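2,3-dihydroxybenzoate-AMP ligase (Bacillus subtilis, PDB 1MDF) belongs to the ANL superfamily of AMP-binding enzymes, with a large AMP-binding region followed by a smaller C-terminal domain. Local coordinates at residues V217-H222 with T340-P345; H222-L227 with V273-L278. All coordinates share one frame; numbering follows the deposited sequence.

Interaction 1. Residues V217-H222 with T340-P345. With SO4 (sulfate ion), chain C.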
loop_
_atom_site.group_PDB
_atom_site.type_symbol
_atom_site.label_atom_id
_atom_site.label_comp_id
_atom_site.label_asym_id
_atom_site.label_seq_id
_atom_site.Cartn_x
_atom_site.Cartn_y
_atom_site.Cartn_z
ATOM N N VAL A 217 -2.605 7.444 -16.172
ATOM C CA VAL A 217 -1.293 7.962 -15.789
ATOM C C VAL A 217 -0.145 6.949 -15.927
ATOM O O VAL A 217 0.997 7.334 -16.185
ATOM C CB VAL A 217 -1.323 8.465 -14.337
ATOM C CG1 VAL A 217 0.040 9.023 -13.940
ATOM C CG2 VAL A 217 -2.394 9.517 -14.192
ATOM N N CYS A 218 -0.444 5.660 -15.760
ATOM C CA CYS A 218 0.582 4.623 -15.849
ATOM C C CYS A 218 0.553 3.871 -17.185
ATOM O O CYS A 218 1.259 2.874 -17.370
ATOM C CB CYS A 218 0.422 3.640 -14.688
ATOM S SG CYS A 218 0.469 4.395 -13.029
ATOM N N TRP A 219 -0.275 4.369 -18.101
ATOM C CA TRP A 219 -0.441 3.823 -19.444
ATOM C C TRP A 219 -0.752 2.334 -19.554
ATOM O O TRP A 219 -0.193 1.635 -20.399
ATOM C CB TRP A 219 0.789 4.132 -20.292
ATOM C CG TRP A 219 1.178 5.567 -20.301
ATOM C CD1 TRP A 219 0.425 6.630 -19.888
ATOM C CD2 TRP A 219 2.410 6.110 -20.779
ATOM N NE1 TRP A 219 1.112 7.801 -20.079
ATOM C CE2 TRP A 219 2.336 7.512 -20.625
ATOM C CE3 TRP A 219 3.572 5.550 -21.326
ATOM C CZ2 TRP A 219 3.381 8.362 -20.997
ATOM C CZ3 TRP A 219 4.607 6.389 -21.695
ATOM C CH2 TRP A 219 4.505 7.784 -21.528
ATOM N N LEU A 220 -1.652 1.843 -18.718
ATOM C CA LEU A 220 -2.011 0.439 -18.793
ATOM C C LEU A 220 -3.006 0.203 -19.937
ATOM O O LEU A 220 -3.809 1.073 -20.266
ATOM C CB LEU A 220 -2.637 -0.032 -17.472
ATOM C CG LEU A 220 -1.840 0.154 -16.182
ATOM C CD1 LEU A 220 -2.493 -0.676 -15.102
ATOM C CD2 LEU A 220 -0.379 -0.262 -16.378
ATOM N N ASP A 221 -2.928 -0.981 -20.533
ATOM C CA ASP A 221 -3.815 -1.388 -21.610
ATOM C C ASP A 221 -3.699 -2.904 -21.748
ATOM O O ASP A 221 -2.998 -3.541 -20.965
ATOM C CB ASP A 221 -3.443 -0.704 -22.929
ATOM C CG ASP A 221 -2.031 -0.997 -23.361
ATOM O OD1 ASP A 221 -1.672 -2.183 -23.472
ATOM O OD2 ASP A 221 -1.274 -0.036 -23.595
ATOM N N HIS A 222 -4.369 -3.474 -22.745
ATOM C CA HIS A 222 -4.350 -4.919 -22.950
ATOM C C HIS A 222 -2.964 -5.547 -23.000
ATOM O O HIS A 222 -2.834 -6.756 -22.851
ATOM C CB HIS A 222 -5.083 -5.283 -24.240
ATOM C CG HIS A 222 -4.334 -4.921 -25.486
ATOM N ND1 HIS A 222 -4.158 -3.617 -25.901
ATOM C CD2 HIS A 222 -3.711 -5.694 -26.406
ATOM C CE1 HIS A 222 -3.460 -3.603 -27.023
ATOM N NE2 HIS A 222 -3.177 -4.851 -27.350
ATOM N N THR A 340 4.844 10.132 -10.603
ATOM C CA THR A 340 5.699 10.916 -11.472
ATOM C C THR A 340 5.159 10.446 -12.811
ATOM O O THR A 340 4.758 9.298 -12.938
ATOM C CB THR A 340 7.198 10.532 -11.347
ATOM O OG1 THR A 340 7.342 9.102 -11.301
ATOM C CG2 THR A 340 7.799 11.177 -10.095
ATOM N N ARG A 341 5.100 11.314 -13.805
ATOM C CA ARG A 341 4.572 10.877 -15.094
ATOM C C ARG A 341 5.641 10.110 -15.859
ATOM O O ARG A 341 6.833 10.349 -15.682
ATOM C CB ARG A 341 4.067 12.075 -15.908
ATOM C CG ARG A 341 2.937 12.847 -15.215
ATOM C CD ARG A 341 1.743 11.960 -14.929
ATOM N NE ARG A 341 0.625 12.662 -14.301
ATOM C CZ ARG A 341 0.585 13.033 -13.022
ATOM N NH1 ARG A 341 1.607 12.772 -12.220
ATOM N NH2 ARG A 341 -0.485 13.649 -12.536
ATOM N N LEU A 342 5.216 9.166 -16.689
ATOM C CA LEU A 342 6.161 8.372 -17.458
ATOM C C LEU A 342 6.849 9.235 -18.523
ATOM O O LEU A 342 7.822 8.814 -19.144
ATOM C CB LEU A 342 5.423 7.201 -18.108
ATOM C CG LEU A 342 4.577 6.362 -17.146
ATOM C CD1 LEU A 342 3.941 5.223 -17.908
ATOM C CD2 LEU A 342 5.444 5.830 -16.003
ATOM N N ASP A 343 6.325 10.449 -18.690
ATOM C CA ASP A 343 6.795 11.445 -19.656
ATOM C C ASP A 343 7.975 12.265 -19.156
ATOM O O ASP A 343 9.076 12.195 -19.687
ATOM C CB ASP A 343 5.680 12.461 -19.981
ATOM C CG ASP A 343 4.685 11.968 -21.009
ATOM O OD1 ASP A 343 4.625 12.550 -22.114
ATOM O OD2 ASP A 343 3.947 11.011 -20.709
ATOM N N ASP A 344 7.717 13.061 -18.129
ATOM C CA ASP A 344 8.704 13.980 -17.589
ATOM C C ASP A 344 10.161 13.531 -17.444
ATOM O O ASP A 344 10.471 12.342 -17.450
ATOM C CB ASP A 344 8.170 14.567 -16.278
ATOM C CG ASP A 344 7.758 13.518 -15.316
ATOM O OD1 ASP A 344 6.835 13.779 -14.514
ATOM O OD2 ASP A 344 8.371 12.435 -15.360
ATOM N N PRO A 345 11.075 14.513 -17.349
ATOM C CA PRO A 345 12.531 14.396 -17.206
ATOM C C PRO A 345 13.027 13.500 -16.077
ATOM O O PRO A 345 12.375 13.358 -15.045
ATOM C CB PRO A 345 12.973 15.844 -17.012
ATOM C CG PRO A 345 11.977 16.601 -17.827
ATOM C CD PRO A 345 10.690 15.936 -17.426
HETATM S S SO4 C . -1.908 13.966 -16.903
HETATM O O1 SO4 C . -0.468 13.833 -16.614
HETATM O O2 SO4 C . -2.127 15.123 -17.795
HETATM O O3 SO4 C . -2.401 12.737 -17.560
HETATM O O4 SO4 C . -2.642 14.175 -15.641
HETATM O O HOH W 1 2.554 9.368 -16.969
#
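Trp219 and Leu342 meet where a Schellman motif ends helix 204-217, and the contact is a worked example of how a helix terminus can present an aromatic ring to a distant loop. Trp219, with its positive phi, is the C-prime residue: its own N turns back to Glu216 O, while Leu220 N reaches Val215 O.

The apolar part is a CH-pi contact. Leu342 lies over one face of the indole, its CB 3.6 Å from the centroid of the six-membered ring and 13° off the ring normal. CD1 of the same leucine lies over the same face, above the CD2-CE3 side, 3.4 Å from Trp219 CD2. At the last turn of the helix, CG1 of Val217, turned anti to the backbone N (chi1 -179°), touches Arg341 CD at 3.5 Å and lies over a face of the guanidinium.

No direct hydrogen bond joins the segments; a water does it instead, donating to Val217 O and accepting from Leu342 N, each at 2.7 Å. Within the loop, Arg341 N bonds Asp344 OD1, which also has Tyr422 as a partner, tying Asp344 back to the start of the loop that leads to helix 346-351.

The ionic element is a sulfate, probably from the crystallisation liquor, held between Arg213 of the helix and Arg341 of the loop. Arg341 NE donates to sulfate O1 at 2.8 Å, in a bond bent to 136° at the hydrogen.

Interaction 2. Residues H222-L227 with V273-L278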
loop_
_atom_site.group_PDB
_atom_site.type_symbol
_atom_site.label_atom_id
_atom_site.label_comp_id
_atom_site.label_asym_id
_atom_site.label_seq_id
_atom_site.Cartn_x
_atom_site.Cartn_y
_atom_site.Cartn_z
ATOM N N HIS A 222 -4.369 -3.474 -22.745
ATOM C CA HIS A 222 -4.350 -4.919 -22.950
ATOM C C HIS A 222 -2.964 -5.547 -23.000
ATOM O O HIS A 222 -2.834 -6.756 -22.851
ATOM C CB HIS A 222 -5.083 -5.283 -24.240
ATOM C CG HIS A 222 -4.334 -4.921 -25.486
ATOM N ND1 HIS A 222 -4.158 -3.617 -25.901
ATOM C CD2 HIS A 222 -3.711 -5.694 -26.406
ATOM C CE1 HIS A 222 -3.460 -3.603 -27.023
ATOM N NE2 HIS A 222 -3.177 -4.851 -27.350
ATOM N N SER A 223 -1.931 -4.737 -23.218
ATOM C CA SER A 223 -0.572 -5.261 -23.305
ATOM C C SER A 223 0.183 -5.217 -21.992
ATOM O O SER A 223 1.312 -5.696 -21.904
ATOM C CB SER A 223 0.223 -4.500 -24.367
ATOM O OG SER A 223 -0.178 -4.888 -25.669
ATOM N N THR A 224 -0.442 -4.643 -20.972
ATOM C CA THR A 224 0.181 -4.530 -19.665
ATOM C C THR A 224 0.270 -5.878 -18.967
ATOM O O THR A 224 -0.707 -6.617 -18.886
ATOM C CB THR A 224 -0.603 -3.564 -18.751
ATOM O OG1 THR A 224 -0.620 -2.253 -19.333
ATOM C CG2 THR A 224 0.047 -3.497 -17.378
ATOM N N VAL A 225 1.462 -6.197 -18.483
ATOM C CA VAL A 225 1.694 -7.438 -17.754
ATOM C C VAL A 225 2.316 -6.976 -16.446
ATOM O O VAL A 225 3.512 -6.670 -16.370
ATOM C CB VAL A 225 2.646 -8.399 -18.524
ATOM C CG1 VAL A 225 2.807 -9.712 -17.763
ATOM C CG2 VAL A 225 2.069 -8.690 -19.902
ATOM N N TYR A 226 1.457 -6.897 -15.429
ATOM C CA TYR A 226 1.817 -6.436 -14.096
ATOM C C TYR A 226 2.193 -7.560 -13.145
ATOM O O TYR A 226 1.413 -8.483 -12.942
ATOM C CB TYR A 226 0.639 -5.673 -13.508
ATOM C CG TYR A 226 0.861 -5.102 -12.129
ATOM C CD1 TYR A 226 1.318 -3.803 -11.962
ATOM C CD2 TYR A 226 0.564 -5.850 -10.986
ATOM C CE1 TYR A 226 1.467 -3.251 -10.701
ATOM C CE2 TYR A 226 0.712 -5.311 -9.716
ATOM C CZ TYR A 226 1.164 -4.007 -9.581
ATOM O OH TYR A 226 1.308 -3.460 -8.326
ATOM N N LEU A 227 3.383 -7.475 -12.557
ATOM C CA LEU A 227 3.819 -8.481 -11.597
ATOM C C LEU A 227 3.445 -8.034 -10.190
ATOM O O LEU A 227 3.900 -6.988 -9.717
ATOM C CB LEU A 227 5.335 -8.681 -11.643
ATOM C CG LEU A 227 5.822 -9.642 -10.550
ATOM C CD1 LEU A 227 5.457 -11.074 -10.944
ATOM C CD2 LEU A 227 7.320 -9.527 -10.354
ATOM N N VAL A 273 6.682 -9.505 -17.947
ATOM C CA VAL A 273 5.970 -8.424 -17.288
ATOM C C VAL A 273 6.504 -7.060 -17.756
ATOM O O VAL A 273 7.713 -6.870 -17.905
ATOM C CB VAL A 273 6.106 -8.532 -15.745
ATOM C CG1 VAL A 273 6.013 -9.986 -15.320
ATOM C CG2 VAL A 273 7.407 -7.927 -15.284
ATOM N N THR A 274 5.595 -6.115 -17.989
ATOM C CA THR A 274 5.979 -4.775 -18.435
ATOM C C THR A 274 5.967 -3.798 -17.278
ATOM O O THR A 274 6.399 -2.656 -17.414
ATOM C CB THR A 274 5.030 -4.234 -19.523
ATOM O OG1 THR A 274 3.690 -4.167 -19.015
ATOM C CG2 THR A 274 5.060 -5.129 -20.732
ATOM N N ILE A 275 5.475 -4.246 -16.131
ATOM C CA ILE A 275 5.435 -3.371 -14.974
ATOM C C ILE A 275 5.231 -4.092 -13.648
ATOM O O ILE A 275 4.585 -5.137 -13.576
ATOM C CB ILE A 275 4.329 -2.292 -15.155
ATOM C CG1 ILE A 275 4.280 -1.390 -13.926
ATOM C CG2 ILE A 275 2.980 -2.960 -15.433
ATOM C CD1 ILE A 275 3.529 -0.116 -14.141
ATOM N N THR A 276 5.821 -3.537 -12.602
ATOM C CA THR A 276 5.675 -4.077 -11.262
ATOM C C THR A 276 5.928 -2.941 -10.269
ATOM O O THR A 276 6.371 -1.858 -10.669
ATOM C CB THR A 276 6.624 -5.277 -11.006
ATOM O OG1 THR A 276 6.258 -5.899 -9.766
ATOM C CG2 THR A 276 8.073 -4.840 -10.944
ATOM N N ALA A 277 5.625 -3.180 -8.993
ATOM C CA ALA A 277 5.770 -2.161 -7.950
ATOM C C ALA A 277 6.535 -2.645 -6.727
ATOM O O ALA A 277 6.327 -3.755 -6.246
ATOM C CB ALA A 277 4.401 -1.657 -7.531
ATOM N N LEU A 278 7.411 -1.782 -6.221
ATOM C CA LEU A 278 8.243 -2.092 -5.066
ATOM C C LEU A 278 8.215 -0.921 -4.090
ATOM O O LEU A 278 7.687 0.144 -4.395
ATOM C CB LEU A 278 9.701 -2.308 -5.501
ATOM C CG LEU A 278 10.066 -3.025 -6.809
ATOM C CD1 LEU A 278 11.568 -2.897 -7.041
ATOM C CD2 LEU A 278 9.656 -4.491 -6.756
HETATM O O HOH W 2 3.901 -5.495 -6.948
#
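Val225 O is gripped by two consecutive amides, Thr274 N at 2.7 Å and Ile275 N at 3.1 Å. The first arrives in the carbonyl plane on a lone pair; the second is tilted 35° out of it. This forked acceptor starts the parallel pairing of strands 225-228 and 275-278, inner neighbours in the AMP-binding region's mixed sheet. The pattern continues at Leu227 N, which donates to Ile275 O at 2.8 Å.

Two threonine hydroxyls take up main-chain groups at either end of the pairing. OG1 of Thr274, placed between its backbone N and carbonyl carbon (chi1 60°), accepts an almost straight bond from Val225 N at 3.1 Å. Thr276 OG1 donates to Leu227 O at 2.6 Å, and a water links that oxygen to Ala277 O.

Apolar groups line both faces. Tyr226 crosses Ile275, its CD1 3.9 Å from Ile275 CG2, and its OH end reaches the methyl of Ala277. On the face of Leu227 and Thr276, Val273 CG1 approaches Leu227 CB at 4.0 Å, with Ile268 of helix 261-271 packing against Leu227 and Val273. Hydroxyls thus serve Val225 N and, where a ladder bond from Ala277 N would be expected, Leu227 O.

How the interactions relate
From the N terminus, the chain leaves helix 204-217 through residues 217-222 and passes directly into residues 222-227, so the two interactions share His222. Interaction 2 closes first: after strand 252-255 and helix 261-271, residues 273-278 return to lie beside strand 225-228. Interaction 1 closes later, when residues 340-345 come back from strand 335-339, and its longer loop contains the whole of the shorter one. Their centres lie about 12 Å apart. Interaction 2 joins adjacent strands within the large mixed sheet, whereas interaction 1 ties the end of a helix leading into that sheet to the connection between its strand 335-339 and helix 346-351.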